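Local structure of putative glucoamylase (Bacteroides uniformis, 4GL3) at residues 352-357 with 370-375; 13-18 with 339-344; 202-207 with 410-415; 167-170 with 174-177; 139-142 with 147-150. The protein is a putative glucoamylase of the six-hairpin clan and probably hydrolyses glycosidic bonds in glucan-like carbohydrates. All coordinates share one frame; numbering follows the deposited sequence. Where two conformers were deposited one is given.

From the N terminus, the start of helix 15-27 is held by helix 337-349 in contact 2, which closes a loop of 320 residues. Inside that loop contact 5 shuts the short turn between helices 124-140 and 146-161, and contact 4 folds the loop after helix 146-161 back on itself. Contact 3 then opens at the end of helix 197-205 and closes only at helix 404-412, so it crosses contact 2 and has contact 1 nested within it. Contact 1 follows contact 2 in series, just past helix 337-349. Contacts 1 and 2 lie together, their centres about 18 Å apart; contacts 3 and 4 are similarly close, their centres about 17 Å apart.

Contact 1. Residues 352-357 with 370-375; sequences GDRLWG and NWFAPS
Arg354 CG points away from its own carbonyl carbon (chi1 -67°) and the chain bends at chi3 (63°), which carries the arginine across the ring of Phe372 to Asn370. Phe372 has the matching first torsion and brings its ring against the arginine. Arg354 CB sits almost directly above the ring centre, 3.8 Å from the centroid of Phe372, a CH-pi contact. Further along, Arg354 NE comes to 3.4 Å from Phe372 CD1; this ring atom lies over one face of the guanidinium, the two planes 43° apart. The far end reaches Asn370 through two weak hydrogen bonds, from Arg354 NH1 to Asn370 OD1 at 2.7 Å and from Arg354 NH2 to Asn370 O at 3.3 Å. Both are strongly bent, and they hold for the conformer described, since the arginine has a second one. Leu355 CB touches the ring obliquely at Phe372 CD2, 4.2 Å away. Asn370 and Trp371 form a G1 beta bulge opposite Asn366. The contact thus joins helix 352-355 to the hairpin of strands 365-366 and 371-372, where Leu355 also packs on Phe365, while Trp356 turns to helix 15-27.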
# COMPACT_ATOMS: atom_id res chain seq x y z
N GLY A 352 11.60 15.33 15.93
CA GLY A 352 12.36 14.06 15.89
C GLY A 352 12.71 13.44 17.23
O GLY A 352 12.77 12.21 17.37
N ASP A 353 12.94 14.26 18.23
CA ASP A 353 13.28 13.74 19.57
C ASP A 353 12.13 12.87 20.12
O ASP A 353 12.38 11.95 20.88
CB ASP A 353 13.68 14.86 20.53
CG ASP A 353 12.57 15.93 20.70
OD1 ASP A 353 11.84 16.30 19.74
OD2 ASP A 353 12.44 16.42 21.84
N ARG A 354 10.89 13.11 19.70
CA ARG A 354 9.78 12.30 20.18
C ARG A 354 9.15 11.42 19.12
O ARG A 354 8.50 10.41 19.44
CB ARG A 354 8.73 13.18 20.86
CG ARG A 354 9.27 13.79 22.15
CD ARG A 354 8.20 14.48 22.97
NE ARG A 354 7.18 13.55 23.44
CZ ARG A 354 6.13 13.93 24.15
NH1 ARG A 354 6.00 15.21 24.45
NH2 ARG A 354 5.23 13.05 24.54
N LEU A 355 9.37 11.73 17.85
CA LEU A 355 8.74 10.98 16.74
C LEU A 355 9.68 10.02 15.98
O LEU A 355 9.24 9.09 15.32
CB LEU A 355 8.16 11.98 15.74
CG LEU A 355 7.29 11.53 14.56
CD1 LEU A 355 6.08 10.75 15.07
CD2 LEU A 355 6.85 12.77 13.77
N TRP A 356 10.98 10.28 16.03
CA TRP A 356 11.94 9.50 15.21
C TRP A 356 12.54 8.44 16.11
O TRP A 356 12.94 8.75 17.20
CB TRP A 356 13.06 10.43 14.71
CG TRP A 356 14.17 9.75 13.95
CD1 TRP A 356 15.41 9.44 14.42
CD2 TRP A 356 14.14 9.35 12.58
NE1 TRP A 356 16.15 8.84 13.42
CE2 TRP A 356 15.39 8.78 12.28
CE3 TRP A 356 13.18 9.43 11.57
CZ2 TRP A 356 15.71 8.29 11.02
CZ3 TRP A 356 13.49 8.95 10.32
CH2 TRP A 356 14.75 8.39 10.04
N GLY A 357 12.65 7.21 15.65
CA GLY A 357 13.28 6.18 16.49
C GLY A 357 13.83 5.07 15.62
O GLY A 357 14.16 5.29 14.44
N ASN A 370 -0.54 15.92 23.48
CA ASN A 370 0.88 15.64 23.71
C ASN A 370 1.23 14.15 23.62
O ASN A 370 1.96 13.64 24.44
CB ASN A 370 1.32 16.26 25.06
CG ASN A 370 2.82 16.29 25.22
OD1 ASN A 370 3.59 16.37 24.26
ND2 ASN A 370 3.27 16.20 26.46
N TRP A 371 0.71 13.48 22.61
CA TRP A 371 0.87 12.04 22.47
C TRP A 371 1.65 11.70 21.20
O TRP A 371 1.41 12.26 20.12
CB TRP A 371 -0.52 11.39 22.46
CG TRP A 371 -0.52 9.94 22.14
CD1 TRP A 371 -0.37 8.92 23.03
CD2 TRP A 371 -0.68 9.33 20.85
NE1 TRP A 371 -0.43 7.72 22.37
CE2 TRP A 371 -0.62 7.94 21.03
CE3 TRP A 371 -0.89 9.84 19.56
CZ2 TRP A 371 -0.71 7.04 19.97
CZ3 TRP A 371 -1.00 8.95 18.51
CH2 TRP A 371 -0.92 7.55 18.72
N PHE A 372 2.58 10.77 21.34
CA PHE A 372 3.32 10.22 20.21
C PHE A 372 3.19 8.69 20.29
O PHE A 372 3.41 8.11 21.35
CB PHE A 372 4.79 10.65 20.31
CG PHE A 372 4.99 12.13 20.07
CD1 PHE A 372 4.74 13.03 21.07
CD2 PHE A 372 5.37 12.60 18.82
CE1 PHE A 372 4.88 14.39 20.83
CE2 PHE A 372 5.49 13.95 18.56
CZ PHE A 372 5.25 14.84 19.57
N ALA A 373 2.77 8.09 19.19
CA ALA A 373 2.58 6.66 19.08
C ALA A 373 3.86 5.93 19.55
O ALA A 373 4.97 6.36 19.22
CB ALA A 373 2.29 6.29 17.65
N PRO A 374 3.71 4.82 20.27
CA PRO A 374 4.88 4.03 20.56
C PRO A 374 5.17 3.03 19.43
O PRO A 374 6.11 2.28 19.53
CB PRO A 374 4.47 3.28 21.85
CG PRO A 374 3.01 3.01 21.62
CD PRO A 374 2.49 4.23 20.89
N SER A 375 4.38 3.00 18.36
CA SER A 375 4.38 1.91 17.45
C SER A 375 4.90 2.29 16.07
O SER A 375 4.97 3.46 15.69
CB SER A 375 2.92 1.44 17.26
OG SER A 375 2.15 2.57 16.93

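Contact 2. Residues 13-18 with 339-344; sequences LSDDEL and YSLEAM
Leu18 and Met344, a selenomethionine, bury the most surface here, followed by Leu341. Leu18 and Met344 run past each other in opposite directions. Leu18 CG lies 3.9 Å from Met344 SE, and Leu18 CD2 rests 4.0 Å from Met344 CG, so one methyl branch of the leucine lies alongside the selenium end of the longer chain. Both residues have CG anti to the backbone N (chi1 -176° for Leu18, -164° for Met344), and a bend at chi3 turns the methyl of Met344 aside. Leu341 meets the carboxylate of Asp15 instead: Leu341 CD1 is 3.9 Å from Asp15 OD2, an apolar branch against an acid, with no direct polar bond between the two segments. The polar link is indirect. A water donates both to Asp15 OD1 at 2.8 Å and to Leu341 O at 3.1 Å, bridging the helix start to a backbone carbonyl. The same Asp15 OD1 forms a salt bridge with Arg345, which probably steadies its negative charge and holds the carboxylate beside the water. Ser14, the N-cap, and Glu17 form a capping box: Glu17 N donates to Ser14 OG at 3.1 Å, and Ser14 N to Glu17 OE1 at 3.0 Å. The box closes the first turn of helix 15-27, and Arg345 adds a bond to Leu13 O. Helix 15-27 packs further on helix 337-349 through Met19 and Val22, both touching Met344, while Leu330 of helix 326-331 meets Met344 as well.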
# COMPACT_ATOMS: atom_id res chain seq x y z
N LEU A 13 20.36 18.34 6.92
CA LEU A 13 20.56 17.43 5.82
C LEU A 13 19.96 18.06 4.53
O LEU A 13 18.92 18.75 4.57
CB LEU A 13 19.89 16.07 6.14
CG LEU A 13 20.33 15.29 7.41
CD1 LEU A 13 19.50 14.01 7.53
CD2 LEU A 13 21.83 14.98 7.39
N SER A 14 20.60 17.86 3.39
CA SER A 14 19.96 18.14 2.11
C SER A 14 18.72 17.28 1.93
O SER A 14 18.50 16.28 2.65
CB SER A 14 20.92 17.87 0.95
OG SER A 14 21.11 16.49 0.79
N ASP A 15 17.88 17.64 0.97
CA ASP A 15 16.69 16.83 0.76
C ASP A 15 17.08 15.41 0.39
O ASP A 15 16.45 14.45 0.85
CB ASP A 15 15.77 17.45 -0.29
CG ASP A 15 14.98 18.65 0.25
OD1 ASP A 15 14.83 18.83 1.47
OD2 ASP A 15 14.49 19.42 -0.58
N ASP A 16 18.10 15.24 -0.45
CA ASP A 16 18.53 13.88 -0.83
C ASP A 16 19.02 13.07 0.38
O ASP A 16 18.69 11.89 0.52
CB ASP A 16 19.60 13.93 -1.93
CG ASP A 16 19.02 14.19 -3.31
OD1 ASP A 16 18.15 13.41 -3.76
OD2 ASP A 16 19.43 15.16 -3.96
N GLU A 17 19.80 13.71 1.26
CA GLU A 17 20.26 13.06 2.50
C GLU A 17 19.13 12.65 3.46
O GLU A 17 19.15 11.55 4.04
CB GLU A 17 21.25 13.98 3.24
CG GLU A 17 22.56 14.09 2.52
CD GLU A 17 23.46 15.18 3.09
OE1 GLU A 17 22.99 16.12 3.78
OE2 GLU A 17 24.67 15.11 2.82
N LEU A 18 18.17 13.55 3.61
CA LEU A 18 17.01 13.32 4.44
C LEU A 18 16.20 12.16 3.89
O LEU A 18 15.83 11.27 4.65
CB LEU A 18 16.15 14.59 4.53
CG LEU A 18 14.93 14.52 5.47
CD1 LEU A 18 15.39 14.15 6.89
CD2 LEU A 18 14.17 15.85 5.42
N TYR A 339 5.62 20.06 -0.71
CA TYR A 339 4.83 20.06 0.50
C TYR A 339 5.14 18.84 1.37
O TYR A 339 5.17 18.95 2.59
CB TYR A 339 3.34 20.17 0.17
CG TYR A 339 2.94 21.46 -0.57
CD1 TYR A 339 3.65 22.65 -0.41
CD2 TYR A 339 1.80 21.48 -1.35
CE1 TYR A 339 3.25 23.81 -1.07
CE2 TYR A 339 1.38 22.62 -2.00
CZ TYR A 339 2.10 23.77 -1.86
OH TYR A 339 1.64 24.85 -2.51
N SER A 340 5.40 17.70 0.74
CA SER A 340 5.76 16.50 1.47
C SER A 340 7.15 16.63 2.07
O SER A 340 7.34 16.24 3.21
CB SER A 340 5.67 15.25 0.61
OG SER A 340 4.33 15.05 0.16
N LEU A 341 8.10 17.18 1.31
CA LEU A 341 9.43 17.44 1.87
C LEU A 341 9.40 18.43 3.06
O LEU A 341 10.22 18.32 3.98
CB LEU A 341 10.43 17.88 0.78
CG LEU A 341 10.87 16.72 -0.13
CD1 LEU A 341 11.43 17.21 -1.46
CD2 LEU A 341 11.88 15.84 0.60
N GLU A 342 8.48 19.39 3.03
CA GLU A 342 8.34 20.37 4.12
C GLU A 342 7.89 19.64 5.43
O GLU A 342 8.42 19.89 6.52
CB GLU A 342 7.32 21.44 3.70
CG GLU A 342 7.13 22.59 4.65
CD GLU A 342 6.36 23.75 4.01
OE1 GLU A 342 5.70 23.57 2.96
OE2 GLU A 342 6.43 24.87 4.56
N ALA A 343 6.93 18.74 5.29
CA ALA A 343 6.41 17.96 6.42
C ALA A 343 7.49 17.01 6.92
O ALA A 343 7.68 16.87 8.13
CB ALA A 343 5.16 17.17 5.99
N MSE A 344 8.21 16.38 5.99
CA MSE A 344 9.29 15.46 6.34
C MSE A 344 10.34 16.15 7.20
O MSE A 344 10.78 15.61 8.22
CB MSE A 344 9.95 14.90 5.09
CG MSE A 344 10.82 13.65 5.35
SE MSE A 344 11.77 13.04 3.72
CE MSE A 344 10.25 12.59 2.62
O HOH W 1 12.75 19.94 3.06

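Contact 3. Residues 202-207 with 410-415; sequences LGASSP and LRRLGF
Two helix C-termini meet here, that of helix 197-205 and that of helix 404-412, the latter closed by a Schellman motif at Gly414. Gly414 has positive phi (89°), and the chain turns back with Phe415 N bonded to Leu410 O at 3.0 Å and Gly414 N to Arg411 O at the same distance. The turn leaves Leu413, the residue before the glycine, directed at the other helix end. Ala204 fits against it: its methyl nestles in the branched end of Leu413, with Ala204 CB 3.7 Å from Leu413 CG, equally near to Leu413 CD1 and slightly farther from Leu413 CD2. This small buried side chain is consistent with the close approach of the helix ends, the CA atoms of Ala204 and Arg412 being 6.9 Å apart. Ile201 of helix 197-205 and Tyr216 of helix 213-220 also pack on Leu413. Beside this apolar core Arg412 supplies the polar tie. Its chain, bent at chi3, doubles round so that the guanidinium comes edge-on to the last turn of helix 197-205. Arg412 NH1 also donates to Ile211 O, so one nitrogen grips two backbone carbonyls and joins the helix end to the loop that follows it. Arg412 NH1 donates to Ala204 O at 2.9 Å with an N-H...O angle of 157°, in the carbonyl plane on a lone pair and within 5° of the guanidinium plane.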
# COMPACT_ATOMS: atom_id res chain seq x y z
N LEU A 202 -5.62 -6.36 -11.28
CA LEU A 202 -5.02 -7.70 -11.30
C LEU A 202 -6.05 -8.75 -11.76
O LEU A 202 -5.73 -9.65 -12.57
CB LEU A 202 -4.45 -8.08 -9.93
CG LEU A 202 -3.23 -7.25 -9.44
CD1 LEU A 202 -2.79 -7.60 -8.02
CD2 LEU A 202 -2.08 -7.41 -10.42
N GLY A 203 -7.27 -8.64 -11.28
CA GLY A 203 -8.36 -9.53 -11.76
C GLY A 203 -8.48 -9.50 -13.28
O GLY A 203 -8.68 -10.53 -13.91
N ALA A 204 -8.38 -8.32 -13.87
CA ALA A 204 -8.52 -8.16 -15.33
C ALA A 204 -7.28 -8.68 -16.05
O ALA A 204 -7.38 -9.05 -17.23
CB ALA A 204 -8.74 -6.68 -15.71
N SER A 205 -6.14 -8.67 -15.34
CA SER A 205 -4.83 -9.04 -15.91
C SER A 205 -4.53 -10.54 -15.88
O SER A 205 -3.62 -11.01 -16.57
CB SER A 205 -3.69 -8.32 -15.15
OG SER A 205 -3.84 -6.91 -15.14
N SER A 206 -5.27 -11.30 -15.09
CA SER A 206 -4.98 -12.74 -14.90
C SER A 206 -4.95 -13.53 -16.20
O SER A 206 -5.88 -13.41 -17.02
CB SER A 206 -6.02 -13.39 -13.97
OG SER A 206 -5.71 -14.76 -13.74
N PRO A 207 -3.89 -14.34 -16.41
CA PRO A 207 -3.88 -15.19 -17.59
C PRO A 207 -4.74 -16.44 -17.43
O PRO A 207 -4.94 -17.16 -18.40
CB PRO A 207 -2.40 -15.60 -17.70
CG PRO A 207 -1.95 -15.63 -16.27
CD PRO A 207 -2.61 -14.41 -15.68
N LEU A 410 -4.84 -3.69 -18.11
CA LEU A 410 -5.16 -2.26 -18.23
C LEU A 410 -5.83 -1.99 -19.55
O LEU A 410 -6.78 -1.24 -19.60
CB LEU A 410 -3.91 -1.42 -18.07
CG LEU A 410 -3.28 -1.33 -16.68
CD1 LEU A 410 -1.91 -0.63 -16.75
CD2 LEU A 410 -4.21 -0.59 -15.71
N ARG A 411 -5.34 -2.59 -20.64
CA ARG A 411 -5.99 -2.41 -21.94
C ARG A 411 -7.42 -2.95 -21.94
O ARG A 411 -8.31 -2.30 -22.44
CB ARG A 411 -5.22 -3.08 -23.08
CG ARG A 411 -4.03 -2.29 -23.54
CD ARG A 411 -3.67 -2.62 -24.97
NE ARG A 411 -2.26 -2.37 -25.19
CZ ARG A 411 -1.77 -1.22 -25.61
NH1 ARG A 411 -2.59 -0.20 -25.89
NH2 ARG A 411 -0.46 -1.09 -25.77
N ARG A 412 -7.64 -4.14 -21.37
CA ARG A 412 -8.99 -4.73 -21.30
C ARG A 412 -9.96 -3.76 -20.62
O ARG A 412 -11.10 -3.67 -21.05
CB ARG A 412 -9.00 -6.07 -20.52
CG ARG A 412 -8.37 -7.21 -21.26
CD ARG A 412 -8.54 -8.51 -20.51
NE ARG A 412 -9.93 -8.95 -20.53
CZ ARG A 412 -10.63 -9.33 -19.48
NH1 ARG A 412 -10.10 -9.37 -18.27
NH2 ARG A 412 -11.90 -9.66 -19.63
N LEU A 413 -9.51 -3.06 -19.58
CA LEU A 413 -10.35 -2.17 -18.83
C LEU A 413 -10.46 -0.78 -19.46
O LEU A 413 -11.15 0.04 -18.92
CB LEU A 413 -9.91 -2.09 -17.38
CG LEU A 413 -10.02 -3.37 -16.58
CD1 LEU A 413 -9.60 -3.13 -15.14
CD2 LEU A 413 -11.42 -3.98 -16.71
N GLY A 414 -9.82 -0.54 -20.61
CA GLY A 414 -9.97 0.70 -21.32
C GLY A 414 -8.98 1.77 -20.91
O GLY A 414 -9.17 2.92 -21.23
N PHE A 415 -7.91 1.42 -20.22
CA PHE A 415 -6.96 2.48 -19.79
C PHE A 415 -6.06 2.92 -20.93
O PHE A 415 -5.78 2.14 -21.82
CB PHE A 415 -6.03 2.00 -18.71
CG PHE A 415 -6.65 1.94 -17.36
CD1 PHE A 415 -7.44 0.86 -17.00
CD2 PHE A 415 -6.45 2.95 -16.46
CE1 PHE A 415 -7.99 0.79 -15.72
CE2 PHE A 415 -7.00 2.91 -15.21
CZ PHE A 415 -7.77 1.81 -14.83

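Contact 4. Residues 167-170 with 174-177; sequences FTQG and MYWH
This is a buried contact within a single loop, where the chain leaving helix 146-161 turns back on itself before strand 177-178. One backbone bond closes it: Tyr175 N donates to Phe167 O at 2.8 Å, with the donor tilted 27° from the carbonyl plane. The same carbonyl oxygen, Phe167 O, lies at the edge of the Tyr175 ring, 3.4 Å from Tyr175 CD1. Over one face of that ring stands the amide of Gln169. Gln169 NE2 sits 3.2 Å above the plane of Tyr175 and over its centre, with the amide turned 64° from the ring, while Gln169 CG packs 4.0 Å from Tyr175 CD1. The extended glutamine chain (chi2 -167°) spans from its backbone to the ring centre. Tyr175 OH finds its polar partner in Gln171, within the turn. Nearby, Thr168 CG2 touches Met174 CG at 4.0 Å; Met174, a selenomethionine, and Thr168 also pack on Val215 of helix 213-220. Phe167 and Met174 both press on Ile124 of helix 124-140, so the loop packs on both helices. Thr168 OG1 accepts from Gly170 N at 3.1 Å and also bonds to Asn165 O; the first of these makes residues 168-170 an ST turn.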
# COMPACT_ATOMS: atom_id res chain seq x y z
N PHE A 167 -13.90 -14.93 -6.83
CA PHE A 167 -14.35 -13.96 -5.88
C PHE A 167 -15.44 -13.03 -6.39
O PHE A 167 -15.91 -12.13 -5.64
CB PHE A 167 -13.15 -13.20 -5.24
CG PHE A 167 -12.28 -14.11 -4.45
CD1 PHE A 167 -11.29 -14.88 -5.06
CD2 PHE A 167 -12.52 -14.30 -3.10
CE1 PHE A 167 -10.55 -15.79 -4.31
CE2 PHE A 167 -11.75 -15.14 -2.36
CZ PHE A 167 -10.76 -15.90 -2.97
N THR A 168 -15.86 -13.23 -7.63
CA THR A 168 -17.02 -12.58 -8.14
C THR A 168 -18.36 -13.27 -7.76
O THR A 168 -19.44 -12.66 -7.95
CB THR A 168 -17.01 -12.40 -9.66
OG1 THR A 168 -17.13 -13.67 -10.31
CG2 THR A 168 -15.79 -11.63 -10.15
N GLN A 169 -18.32 -14.52 -7.28
CA GLN A 169 -19.54 -15.36 -7.18
C GLN A 169 -20.37 -15.36 -8.48
O GLN A 169 -21.57 -15.50 -8.43
CB GLN A 169 -20.46 -14.84 -6.04
CG GLN A 169 -19.76 -14.71 -4.67
CD GLN A 169 -20.73 -14.50 -3.52
OE1 GLN A 169 -21.60 -15.32 -3.30
NE2 GLN A 169 -20.60 -13.39 -2.81
N GLY A 170 -19.74 -15.19 -9.63
CA GLY A 170 -20.46 -15.15 -10.90
C GLY A 170 -21.25 -13.85 -11.11
O GLY A 170 -22.04 -13.78 -12.04
N MSE A 174 -16.60 -7.73 -7.29
CA MSE A 174 -15.68 -8.63 -6.56
C MSE A 174 -15.90 -8.48 -5.07
O MSE A 174 -16.28 -7.40 -4.62
CB MSE A 174 -14.19 -8.35 -6.90
CG MSE A 174 -13.87 -8.59 -8.37
SE MSE A 174 -12.06 -8.01 -8.81
CE MSE A 174 -11.15 -9.66 -8.29
N TYR A 175 -15.75 -9.60 -4.35
CA TYR A 175 -15.93 -9.69 -2.93
C TYR A 175 -14.55 -9.78 -2.27
O TYR A 175 -13.64 -10.42 -2.80
CB TYR A 175 -16.83 -10.92 -2.55
CG TYR A 175 -18.27 -10.66 -2.90
CD1 TYR A 175 -18.74 -10.87 -4.22
CD2 TYR A 175 -19.16 -10.16 -1.95
CE1 TYR A 175 -20.05 -10.60 -4.56
CE2 TYR A 175 -20.47 -9.85 -2.28
CZ TYR A 175 -20.93 -10.08 -3.59
OH TYR A 175 -22.22 -9.77 -3.93
N TRP A 176 -14.47 -9.17 -1.09
CA TRP A 176 -13.23 -8.96 -0.34
C TRP A 176 -12.70 -10.28 0.28
O TRP A 176 -11.50 -10.49 0.28
CB TRP A 176 -13.46 -7.89 0.74
CG TRP A 176 -12.25 -7.26 1.40
CD1 TRP A 176 -11.19 -7.89 2.04
CD2 TRP A 176 -12.01 -5.87 1.53
NE1 TRP A 176 -10.32 -6.96 2.53
CE2 TRP A 176 -10.79 -5.71 2.22
CE3 TRP A 176 -12.71 -4.74 1.13
CZ2 TRP A 176 -10.23 -4.46 2.49
CZ3 TRP A 176 -12.17 -3.47 1.42
CH2 TRP A 176 -10.94 -3.35 2.09
N HIS A 177 -13.60 -11.14 0.77
CA HIS A 177 -13.24 -12.30 1.57
C HIS A 177 -13.95 -13.56 1.05
O HIS A 177 -14.99 -13.51 0.34
CB HIS A 177 -13.65 -12.14 3.03
CG HIS A 177 -13.41 -10.79 3.62
ND1 HIS A 177 -14.34 -9.77 3.52
CD2 HIS A 177 -12.41 -10.33 4.42
CE1 HIS A 177 -13.88 -8.72 4.21
NE2 HIS A 177 -12.71 -9.04 4.75

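Contact 5. Residues 139-142 with 147-150; sequences QYFT and TENR
Glu148 packs tightly against Phe141, its carboxylate thrust in at the edge of the ring with the two planes 89° apart. Glu148 CD lies 3.7 Å from Phe141 CD1, and Glu148 OE1 passes 3.6 Å from Phe141 CB and only 3.1 Å from Phe141 C. The glutamate, extended beyond CG (chi2 -163°), reaches in at about a right angle to the phenylalanine. No hydrogen bond crosses between the segments: Glu148 OE1 is 3.3 Å from Thr142 N, but at a poor angle. The buried carboxylate is satisfied just outside them, Glu148 OE2 in a salt bridge with Arg75 and Glu148 OE1 by Lys143 N, and this pairing probably stabilises its charge. Phe141 is the centre of an inverse gamma turn, with a weak bond from Thr142 N to Tyr140 O at 3.0 Å, at the tight link between helices 124-140 and 146-161, a helical hairpin. Tyr140 covers one face of the Phe141 ring, with Tyr140 CD2 3.6 Å above the centre of Phe141, and Ala79 and Met82 of helix 75-90 pack on the same phenylalanine. The other side is looser: the CB of exposed Thr142 points away from residues 147-150.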
# COMPACT_ATOMS: atom_id res chain seq x y z
N GLN A 139 9.74 -8.90 -12.33
CA GLN A 139 10.33 -8.07 -13.36
C GLN A 139 11.69 -7.53 -12.98
O GLN A 139 12.40 -7.03 -13.86
CB GLN A 139 9.38 -6.91 -13.72
CG GLN A 139 8.04 -7.40 -14.25
CD GLN A 139 8.17 -8.22 -15.52
OE1 GLN A 139 8.09 -9.46 -15.50
NE2 GLN A 139 8.42 -7.54 -16.64
N TYR A 140 12.07 -7.63 -11.71
CA TYR A 140 13.39 -7.11 -11.26
C TYR A 140 14.47 -8.20 -11.22
O TYR A 140 15.60 -7.98 -11.67
CB TYR A 140 13.27 -6.54 -9.85
CG TYR A 140 14.58 -5.98 -9.30
CD1 TYR A 140 15.09 -4.76 -9.76
CD2 TYR A 140 15.31 -6.67 -8.33
CE1 TYR A 140 16.27 -4.23 -9.25
CE2 TYR A 140 16.50 -6.16 -7.84
CZ TYR A 140 16.96 -4.94 -8.30
OH TYR A 140 18.12 -4.47 -7.82
N PHE A 141 14.14 -9.36 -10.66
CA PHE A 141 15.11 -10.49 -10.51
C PHE A 141 15.26 -11.33 -11.78
O PHE A 141 14.85 -12.49 -11.81
CB PHE A 141 14.73 -11.37 -9.32
CG PHE A 141 14.84 -10.67 -8.01
CD1 PHE A 141 16.08 -10.47 -7.43
CD2 PHE A 141 13.74 -10.16 -7.39
CE1 PHE A 141 16.20 -9.78 -6.25
CE2 PHE A 141 13.84 -9.49 -6.19
CZ PHE A 141 15.08 -9.32 -5.61
N THR A 142 15.90 -10.73 -12.78
CA THR A 142 15.95 -11.25 -14.14
C THR A 142 17.24 -11.97 -14.48
O THR A 142 17.42 -12.38 -15.61
CB THR A 142 15.77 -10.09 -15.16
OG1 THR A 142 16.79 -9.14 -14.94
CG2 THR A 142 14.46 -9.37 -14.97
N THR A 147 19.11 -18.86 -7.98
CA THR A 147 18.23 -18.17 -7.07
C THR A 147 17.16 -17.37 -7.81
O THR A 147 15.97 -17.43 -7.47
CB THR A 147 19.02 -17.27 -6.11
OG1 THR A 147 19.89 -18.09 -5.33
CG2 THR A 147 18.11 -16.50 -5.19
N GLU A 148 17.55 -16.62 -8.83
CA GLU A 148 16.61 -15.70 -9.47
C GLU A 148 15.75 -16.46 -10.46
O GLU A 148 14.60 -16.10 -10.67
CB GLU A 148 17.32 -14.49 -10.11
CG GLU A 148 18.15 -13.72 -9.10
CD GLU A 148 18.55 -12.31 -9.55
OE1 GLU A 148 18.05 -11.81 -10.59
OE2 GLU A 148 19.35 -11.69 -8.80
N ASN A 149 16.26 -17.54 -11.04
CA ASN A 149 15.42 -18.38 -11.89
C ASN A 149 14.27 -18.93 -11.05
O ASN A 149 13.13 -18.95 -11.52
CB ASN A 149 16.21 -19.52 -12.54
CG ASN A 149 17.19 -19.03 -13.59
OD1 ASN A 149 17.08 -17.90 -14.10
ND2 ASN A 149 18.16 -19.88 -13.93
N ARG A 150 14.58 -19.30 -9.81
CA ARG A 150 13.60 -19.94 -8.94
C ARG A 150 12.61 -18.92 -8.39
O ARG A 150 11.43 -19.21 -8.29
CB ARG A 150 14.33 -20.63 -7.80
CG ARG A 150 13.45 -21.47 -6.88
CD ARG A 150 13.35 -22.91 -7.36
NE ARG A 150 12.11 -23.19 -8.08
CZ ARG A 150 11.01 -23.72 -7.54
NH1 ARG A 150 10.96 -24.05 -6.25
NH2 ARG A 150 9.93 -23.93 -8.31